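Local coordinates for protein oxidized polyvinyl alcohol hydrolase (Sphingopyxis, PDB 3WLA) that hydrolyses beta-diketones such as 4,6-nonanedione and cleaves oxidized polyvinyl alcohol in the second step of polyvinyl alcohol degradation, at residues 25-37 against 133-145. Numbering follows the deposited sequence.
Sequences DFPSDGKKRAFVV and DDVRFLEAMVRCV
Arg33 folds over one face of the Phe137 ring where the first beta hairpin of this alpha/beta-hydrolase fold, strands 21-28 and 31-38 at one margin of the central sheet, lies against helix 133-145. Its CB sits over the Phe137 face, 3.7 Å from the ring centroid, a CH-pi contact. CG passes beside CD1 and CE1 of that ring. Bends at chi2 (-59°) and chi3 fold the chain back, bringing NE near CD2 and CE2 and turning a face of the guanidinium onto Phe137 CD2, planes 33° apart. At the tip, Arg33 NH1 (2.9 Å) and NH2 both reach Asp134 OD1, which lies close to the guanidinium plane; NH2 also bonds Val86 O, while Asp134 OD2 accepts from Asn115 N. With an alanine here the guanidinium is gone, and OD1 of the buried Asp134 would probably lose its charge partner and the Phe137 ring be less firmly held on that face. Phe26 CD2 comes to the edge of the Phe137 ring, 3.5 Å from CE1, and Phe26 runs on to Ala140 and to Cys144, which is disulfide-bonded to Cys12. Farther along the helix, Met141 CG lies over the centre of the Phe35 ring, and SD touches Phe35 CB. Val145 CG2 packs on Val37 CG2. A salt-bridge network ties the type I' turn of the hairpin to the first turn of helix 133-145: Lys31 NZ takes the anti lone pair of Asp133 OD2, and Arg136 NE gives Asp29 OD2 a nearly straight bond (170°). Asp29 OD2 and Asp133 OD1, both acceptors, stand 3.1 Å apart; Arg136, whose NH2 bonds Asp133 OD1, probably offsets their repulsion, and NH1 turns to Asp130. One water accepts from Ser28 OG and donates to Asp29 OD2 and Asp133 O.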
ATOM      1  N   ASP A  25       5.377   1.067  21.612  1.00 34.46           N
ATOM      2  CA  ASP A  25       5.059  -0.122  22.400  1.00 35.41           C
ATOM      3  C   ASP A  25       3.697  -0.770  22.235  1.00 34.49           C
ATOM      4  O   ASP A  25       3.124  -1.330  23.179  1.00 33.29           O
ATOM      5  CB  ASP A  25       5.319   0.146  23.894  1.00 38.92           C
ATOM      6  CG  ASP A  25       6.797   0.346  24.188  1.00 42.09           C
ATOM      7  OD1 ASP A  25       7.625  -0.230  23.443  1.00 43.46           O
ATOM      8  OD2 ASP A  25       7.135   1.068  25.157  1.00 45.34           O
ATOM      9  N   PHE A  26       3.165  -0.699  21.037  1.00 32.82           N
ATOM     10  CA  PHE A  26       1.902  -1.347  20.737  1.00 32.07           C
ATOM     11  C   PHE A  26       2.267  -2.814  20.562  1.00 33.76           C
ATOM     12  O   PHE A  26       3.114  -3.152  19.733  1.00 35.96           O
ATOM     13  CB  PHE A  26       1.348  -0.821  19.433  1.00 31.63           C
ATOM     14  CG  PHE A  26       0.058  -1.436  19.055  1.00 29.87           C
ATOM     15  CD1 PHE A  26      -1.144  -0.883  19.515  1.00 30.10           C
ATOM     16  CD2 PHE A  26       0.024  -2.554  18.232  1.00 30.56           C
ATOM     17  CE1 PHE A  26      -2.364  -1.430  19.146  1.00 30.15           C
ATOM     18  CE2 PHE A  26      -1.190  -3.124  17.852  1.00 30.42           C
ATOM     19  CZ  PHE A  26      -2.399  -2.554  18.314  1.00 32.62           C
ATOM     20  N   PRO A  27       1.653  -3.720  21.340  1.00 35.15           N
ATOM     21  CA  PRO A  27       2.003  -5.126  21.190  1.00 33.92           C
ATOM     22  C   PRO A  27       1.351  -5.811  20.022  1.00 33.76           C
ATOM     23  O   PRO A  27       0.128  -5.773  19.868  1.00 33.12           O
ATOM     24  CB  PRO A  27       1.573  -5.733  22.532  1.00 35.82           C
ATOM     25  CG  PRO A  27       0.431  -4.878  22.959  1.00 34.55           C
ATOM     26  CD  PRO A  27       0.929  -3.487  22.618  1.00 35.38           C
ATOM     27  N   SER A  28       2.162  -6.476  19.201  1.00 33.14           N
ATOM     28  CA  SER A  28       1.580  -7.138  18.045  1.00 32.82           C
ATOM     29  C   SER A  28       2.465  -8.292  17.593  1.00 33.41           C
ATOM     30  O   SER A  28       3.600  -8.090  17.190  1.00 33.14           O
ATOM     31  CB  SER A  28       1.354  -6.097  16.913  1.00 32.53           C
ATOM     32  OG  SER A  28       0.545  -6.630  15.868  1.00 29.33           O
ATOM     33  N   ASP A  29       1.923  -9.504  17.673  1.00 34.42           N
ATOM     34  CA  ASP A  29       2.657 -10.716  17.316  1.00 36.12           C
ATOM     35  C   ASP A  29       3.962 -10.768  18.104  1.00 36.32           C
ATOM     36  O   ASP A  29       4.969 -11.265  17.615  1.00 36.08           O
ATOM     37  CB  ASP A  29       2.942 -10.792  15.800  1.00 36.23           C
ATOM     38  CG  ASP A  29       1.792 -11.395  15.049  1.00 36.34           C
ATOM     39  OD1 ASP A  29       1.462 -12.554  15.348  1.00 38.47           O
ATOM     40  OD2 ASP A  29       1.195 -10.742  14.180  1.00 37.17           O
ATOM     41  N   GLY A  30       3.922 -10.213  19.315  1.00 34.82           N
ATOM     42  CA  GLY A  30       5.071 -10.237  20.190  1.00 33.69           C
ATOM     43  C   GLY A  30       6.106  -9.189  19.957  1.00 34.38           C
ATOM     44  O   GLY A  30       7.192  -9.254  20.539  1.00 33.89           O
ATOM     45  N   LYS A  31       5.808  -8.196  19.123  1.00 32.48           N
ATOM     46  CA  LYS A  31       6.804  -7.159  18.902  1.00 30.34           C
ATOM     47  C   LYS A  31       6.270  -5.846  19.458  1.00 29.97           C
ATOM     48  O   LYS A  31       5.074  -5.720  19.693  1.00 31.00           O
ATOM     49  CB  LYS A  31       7.087  -7.022  17.387  1.00 31.24           C
ATOM     50  CG  LYS A  31       7.707  -8.281  16.740  1.00 31.08           C
ATOM     51  CD  LYS A  31       7.645  -8.233  15.202  1.00 30.77           C
ATOM     52  CE  LYS A  31       8.619  -9.251  14.646  1.00 30.07           C
ATOM     53  NZ  LYS A  31       8.196  -9.707  13.352  1.00 33.46           N
ATOM     54  N   LYS A  32       7.150  -4.877  19.662  1.00 29.92           N
ATOM     55  CA  LYS A  32       6.737  -3.559  20.119  1.00 30.88           C
ATOM     56  C   LYS A  32       6.645  -2.651  18.875  1.00 29.82           C
ATOM     57  O   LYS A  32       7.655  -2.302  18.270  1.00 29.42           O
ATOM     58  CB  LYS A  32       7.744  -3.013  21.134  1.00 34.14           C
ATOM     59  CG  LYS A  32       7.691  -3.797  22.508  1.00 37.91           C
ATOM     60  CD  LYS A  32       8.687  -3.244  23.524  1.00 40.27           C
ATOM     61  CE  LYS A  32       8.898  -4.217  24.700  1.00 44.98           C
ATOM     62  NZ  LYS A  32      10.251  -4.049  25.389  1.00 44.81           N
ATOM     63  N   ARG A  33       5.433  -2.243  18.526  1.00 28.44           N
ATOM     64  CA  ARG A  33       5.244  -1.437  17.308  1.00 26.66           C
ATOM     65  C   ARG A  33       4.849   0.004  17.617  1.00 26.81           C
ATOM     66  O   ARG A  33       4.388   0.329  18.725  1.00 24.95           O
ATOM     67  CB  ARG A  33       4.205  -2.110  16.416  1.00 24.84           C
ATOM     68  CG  ARG A  33       4.510  -3.576  16.036  1.00 24.93           C
ATOM     69  CD  ARG A  33       5.866  -3.720  15.292  1.00 25.55           C
ATOM     70  NE  ARG A  33       5.889  -2.943  14.032  1.00 23.39           N
ATOM     71  CZ  ARG A  33       5.479  -3.432  12.853  1.00 23.19           C
ATOM     72  NH1 ARG A  33       5.001  -4.669  12.741  1.00 20.22           N
ATOM     73  NH2 ARG A  33       5.598  -2.694  11.767  1.00 19.76           N
ATOM     74  N   ALA A  34       5.070   0.869  16.635  1.00 25.46           N
ATOM     75  CA  ALA A  34       4.812   2.286  16.780  1.00 26.13           C
ATOM     76  C   ALA A  34       4.038   2.840  15.573  1.00 26.37           C
ATOM     77  O   ALA A  34       4.097   2.268  14.461  1.00 25.35           O
ATOM     78  CB  ALA A  34       6.154   3.027  16.947  1.00 26.66           C
ATOM     79  N   PHE A  35       3.339   3.949  15.796  1.00 25.09           N
ATOM     80  CA  PHE A  35       2.540   4.602  14.733  1.00 26.45           C
ATOM     81  C   PHE A  35       2.132   6.020  15.151  1.00 27.01           C
ATOM     82  O   PHE A  35       2.071   6.347  16.357  1.00 25.78           O
ATOM     83  CB  PHE A  35       1.311   3.748  14.367  1.00 24.11           C
ATOM     84  CG  PHE A  35       0.406   3.425  15.530  1.00 24.65           C
ATOM     85  CD1 PHE A  35       0.525   2.232  16.216  1.00 25.41           C
ATOM     86  CD2 PHE A  35      -0.601   4.336  15.921  1.00 27.18           C
ATOM     87  CE1 PHE A  35      -0.362   1.911  17.304  1.00 28.10           C
ATOM     88  CE2 PHE A  35      -1.487   4.057  16.978  1.00 26.19           C
ATOM     89  CZ  PHE A  35      -1.377   2.849  17.676  1.00 27.91           C
ATOM     90  N   VAL A  36       1.910   6.885  14.155  1.00 27.00           N
ATOM     91  CA  VAL A  36       1.559   8.271  14.416  1.00 28.55           C
ATOM     92  C   VAL A  36       0.080   8.506  14.092  1.00 29.02           C
ATOM     93  O   VAL A  36      -0.386   8.181  13.015  1.00 29.71           O
ATOM     94  CB  VAL A  36       2.499   9.187  13.601  1.00 29.35           C
ATOM     95  CG1 VAL A  36       2.197  10.639  13.823  1.00 28.56           C
ATOM     96  CG2 VAL A  36       3.953   8.912  14.009  1.00 29.11           C
ATOM     97  N   VAL A  37      -0.660   9.058  15.052  1.00 29.29           N
ATOM     98  CA  VAL A  37      -2.096   9.327  14.893  1.00 28.85           C
ATOM     99  C   VAL A  37      -2.327  10.829  14.692  1.00 29.00           C
ATOM    100  O   VAL A  37      -1.829  11.649  15.480  1.00 27.56           O
ATOM    101  CB  VAL A  37      -2.878   8.846  16.153  1.00 29.55           C
ATOM    102  CG1 VAL A  37      -4.397   9.232  16.043  1.00 27.80           C
ATOM    103  CG2 VAL A  37      -2.763   7.320  16.265  1.00 25.53           C
ATOM    104  N   ASP A 133       3.349 -10.617   9.876  1.00 25.70           N
ATOM    105  CA  ASP A 133       3.176  -9.707  10.997  1.00 27.50           C
ATOM    106  C   ASP A 133       2.735  -8.291  10.651  1.00 28.15           C
ATOM    107  O   ASP A 133       2.010  -7.642  11.418  1.00 26.44           O
ATOM    108  CB  ASP A 133       4.469  -9.605  11.807  1.00 28.11           C
ATOM    109  CG  ASP A 133       4.708 -10.821  12.670  1.00 29.56           C
ATOM    110  OD1 ASP A 133       3.782 -11.670  12.779  1.00 31.54           O
ATOM    111  OD2 ASP A 133       5.801 -10.892  13.246  1.00 28.02           O
ATOM    112  N   ASP A 134       3.197  -7.776   9.506  1.00 27.31           N
ATOM    113  CA  ASP A 134       2.793  -6.413   9.176  1.00 27.15           C
ATOM    114  C   ASP A 134       1.338  -6.320   8.756  1.00 25.29           C
ATOM    115  O   ASP A 134       0.634  -5.368   9.100  1.00 25.31           O
ATOM    116  CB  ASP A 134       3.715  -5.808   8.113  1.00 26.33           C
ATOM    117  CG  ASP A 134       5.044  -5.376   8.692  1.00 27.68           C
ATOM    118  OD1 ASP A 134       5.087  -5.029   9.891  1.00 26.37           O
ATOM    119  OD2 ASP A 134       6.055  -5.351   7.959  1.00 28.25           O
ATOM    120  N   VAL A 135       0.853  -7.295   8.014  1.00 25.69           N
ATOM    121  CA  VAL A 135      -0.554  -7.210   7.649  1.00 24.63           C
ATOM    122  C   VAL A 135      -1.429  -7.194   8.922  1.00 26.38           C
ATOM    123  O   VAL A 135      -2.417  -6.475   8.989  1.00 25.63           O
ATOM    124  CB  VAL A 135      -0.995  -8.398   6.761  1.00 24.58           C
ATOM    125  CG1 VAL A 135      -2.539  -8.396   6.615  1.00 25.53           C
ATOM    126  CG2 VAL A 135      -0.363  -8.297   5.362  1.00 22.63           C
ATOM    127  N   ARG A 136      -1.038  -7.968   9.942  1.00 26.99           N
ATOM    128  CA  ARG A 136      -1.830  -8.059  11.170  1.00 27.67           C
ATOM    129  C   ARG A 136      -1.716  -6.804  12.018  1.00 26.52           C
ATOM    130  O   ARG A 136      -2.693  -6.365  12.632  1.00 26.91           O
ATOM    131  CB  ARG A 136      -1.424  -9.303  11.971  1.00 26.67           C
ATOM    132  CG  ARG A 136      -2.061 -10.597  11.382  1.00 26.95           C
ATOM    133  CD  ARG A 136      -1.641 -11.866  12.119  1.00 29.08           C
ATOM    134  NE  ARG A 136      -0.197 -12.123  12.126  1.00 29.55           N
ATOM    135  CZ  ARG A 136       0.400 -12.993  11.310  1.00 28.71           C
ATOM    136  NH1 ARG A 136      -0.312 -13.691  10.405  1.00 28.40           N
ATOM    137  NH2 ARG A 136       1.709 -13.179  11.414  1.00 30.69           N
ATOM    138  N   PHE A 137      -0.518  -6.245  12.046  1.00 25.20           N
ATOM    139  CA  PHE A 137      -0.282  -5.023  12.781  1.00 26.38           C
ATOM    140  C   PHE A 137      -1.155  -3.888  12.248  1.00 26.42           C
ATOM    141  O   PHE A 137      -1.873  -3.203  13.042  1.00 27.40           O
ATOM    142  CB  PHE A 137       1.178  -4.610  12.679  1.00 25.71           C
ATOM    143  CG  PHE A 137       1.440  -3.228  13.221  1.00 26.88           C
ATOM    144  CD1 PHE A 137       0.962  -2.868  14.493  1.00 26.80           C
ATOM    145  CD2 PHE A 137       2.178  -2.280  12.480  1.00 27.07           C
ATOM    146  CE1 PHE A 137       1.205  -1.597  15.036  1.00 24.42           C
ATOM    147  CE2 PHE A 137       2.431  -0.999  13.020  1.00 27.69           C
ATOM    148  CZ  PHE A 137       1.938  -0.661  14.301  1.00 26.13           C
ATOM    149  N   LEU A 138      -1.095  -3.662  10.923  1.00 24.74           N
ATOM    150  CA  LEU A 138      -1.863  -2.594  10.328  1.00 24.81           C
ATOM    151  C   LEU A 138      -3.337  -2.716  10.725  1.00 24.98           C
ATOM    152  O   LEU A 138      -3.942  -1.727  11.112  1.00 26.64           O
ATOM    153  CB  LEU A 138      -1.709  -2.601   8.777  1.00 21.87           C
ATOM    154  CG  LEU A 138      -0.236  -2.381   8.370  1.00 21.66           C
ATOM    155  CD1 LEU A 138      -0.100  -2.730   6.937  1.00 23.38           C
ATOM    156  CD2 LEU A 138       0.302  -0.964   8.728  1.00 19.59           C
ATOM    157  N   GLU A 139      -3.921  -3.912  10.658  1.00 25.87           N
ATOM    158  CA  GLU A 139      -5.342  -4.005  11.033  1.00 27.74           C
ATOM    159  C   GLU A 139      -5.599  -3.707  12.528  1.00 28.63           C
ATOM    160  O   GLU A 139      -6.535  -2.982  12.874  1.00 29.25           O
ATOM    161  CB  GLU A 139      -5.898  -5.385  10.701  1.00 29.74           C
ATOM    162  CG  GLU A 139      -7.370  -5.552  11.110  1.00 31.91           C
ATOM    163  CD  GLU A 139      -7.891  -6.937  10.862  1.00 35.21           C
ATOM    164  OE1 GLU A 139      -7.396  -7.639   9.935  1.00 33.89           O
ATOM    165  OE2 GLU A 139      -8.819  -7.328  11.599  1.00 37.85           O
ATOM    166  N   ALA A 140      -4.769  -4.297  13.393  1.00 28.37           N
ATOM    167  CA  ALA A 140      -4.871  -4.155  14.837  1.00 28.82           C
ATOM    168  C   ALA A 140      -4.713  -2.704  15.236  1.00 30.68           C
ATOM    169  O   ALA A 140      -5.432  -2.189  16.133  1.00 28.82           O
ATOM    170  CB  ALA A 140      -3.805  -5.001  15.495  1.00 29.63           C
ATOM    171  N   MET A 141      -3.757  -2.034  14.578  1.00 29.21           N
ATOM    172  CA  MET A 141      -3.523  -0.621  14.809  1.00 29.13           C
ATOM    173  C   MET A 141      -4.813   0.210  14.584  1.00 29.37           C
ATOM    174  O   MET A 141      -5.222   0.998  15.446  1.00 29.01           O
ATOM    175  CB  MET A 141      -2.445  -0.126  13.850  1.00 28.85           C
ATOM    176  CG  MET A 141      -2.157   1.347  13.914  1.00 28.53           C
ATOM    177  SD  MET A 141      -0.934   1.845  12.587  1.00 30.24           S
ATOM    178  CE  MET A 141      -2.014   1.807  11.117  1.00 28.51           C
ATOM    179  N   VAL A 142      -5.424   0.048  13.406  1.00 28.36           N
ATOM    180  CA  VAL A 142      -6.614   0.805  13.075  1.00 27.19           C
ATOM    181  C   VAL A 142      -7.716   0.400  14.036  1.00 28.60           C
ATOM    182  O   VAL A 142      -8.361   1.280  14.603  1.00 29.66           O
ATOM    183  CB  VAL A 142      -7.059   0.578  11.624  1.00 25.98           C
ATOM    184  CG1 VAL A 142      -8.387   1.297  11.377  1.00 25.30           C
ATOM    185  CG2 VAL A 142      -5.975   1.149  10.655  1.00 22.80           C
ATOM    186  N   ARG A 143      -7.934  -0.901  14.232  1.00 28.10           N
ATOM    187  CA  ARG A 143      -8.975  -1.320  15.190  1.00 31.29           C
ATOM    188  C   ARG A 143      -8.785  -0.667  16.569  1.00 31.83           C
ATOM    189  O   ARG A 143      -9.765  -0.319  17.230  1.00 33.62           O
ATOM    190  CB  ARG A 143      -9.002  -2.837  15.337  1.00 30.04           C
ATOM    191  CG  ARG A 143      -9.794  -3.544  14.275  1.00 28.97           C
ATOM    192  CD  ARG A 143      -9.835  -5.023  14.588  1.00 28.47           C
ATOM    193  NE  ARG A 143     -10.288  -5.771  13.415  1.00 31.25           N
ATOM    194  CZ  ARG A 143     -11.533  -5.768  12.946  1.00 29.20           C
ATOM    195  NH1 ARG A 143     -12.482  -5.063  13.549  1.00 31.50           N
ATOM    196  NH2 ARG A 143     -11.813  -6.457  11.852  1.00 32.42           N
ATOM    197  N   CYS A 144      -7.545  -0.461  16.996  1.00 32.15           N
ATOM    198  CA  CYS A 144      -7.294   0.154  18.296  1.00 33.80           C
ATOM    199  C   CYS A 144      -7.571   1.658  18.311  1.00 33.33           C
ATOM    200  O   CYS A 144      -8.202   2.158  19.239  1.00 34.24           O
ATOM    201  CB  CYS A 144      -5.855  -0.113  18.775  1.00 36.13           C
ATOM    202  SG  CYS A 144      -5.372   0.720  20.354  1.00 41.14           S
ATOM    203  N   VAL A 145      -7.130   2.391  17.290  1.00 31.18           N
ATOM    204  CA  VAL A 145      -7.389   3.832  17.270  1.00 29.45           C
ATOM    205  C   VAL A 145      -8.904   4.055  17.342  1.00 29.81           C
ATOM    206  O   VAL A 145      -9.387   5.007  17.979  1.00 30.08           O
ATOM    207  CB  VAL A 145      -6.813   4.477  15.977  1.00 27.41           C
ATOM    208  CG1 VAL A 145      -7.237   5.931  15.871  1.00 27.11           C
ATOM    209  CG2 VAL A 145      -5.301   4.411  15.995  1.00 28.42           C
TER
HETATM  210  O   HOH W   1       1.777  -8.044  13.913  1.00 34.12           O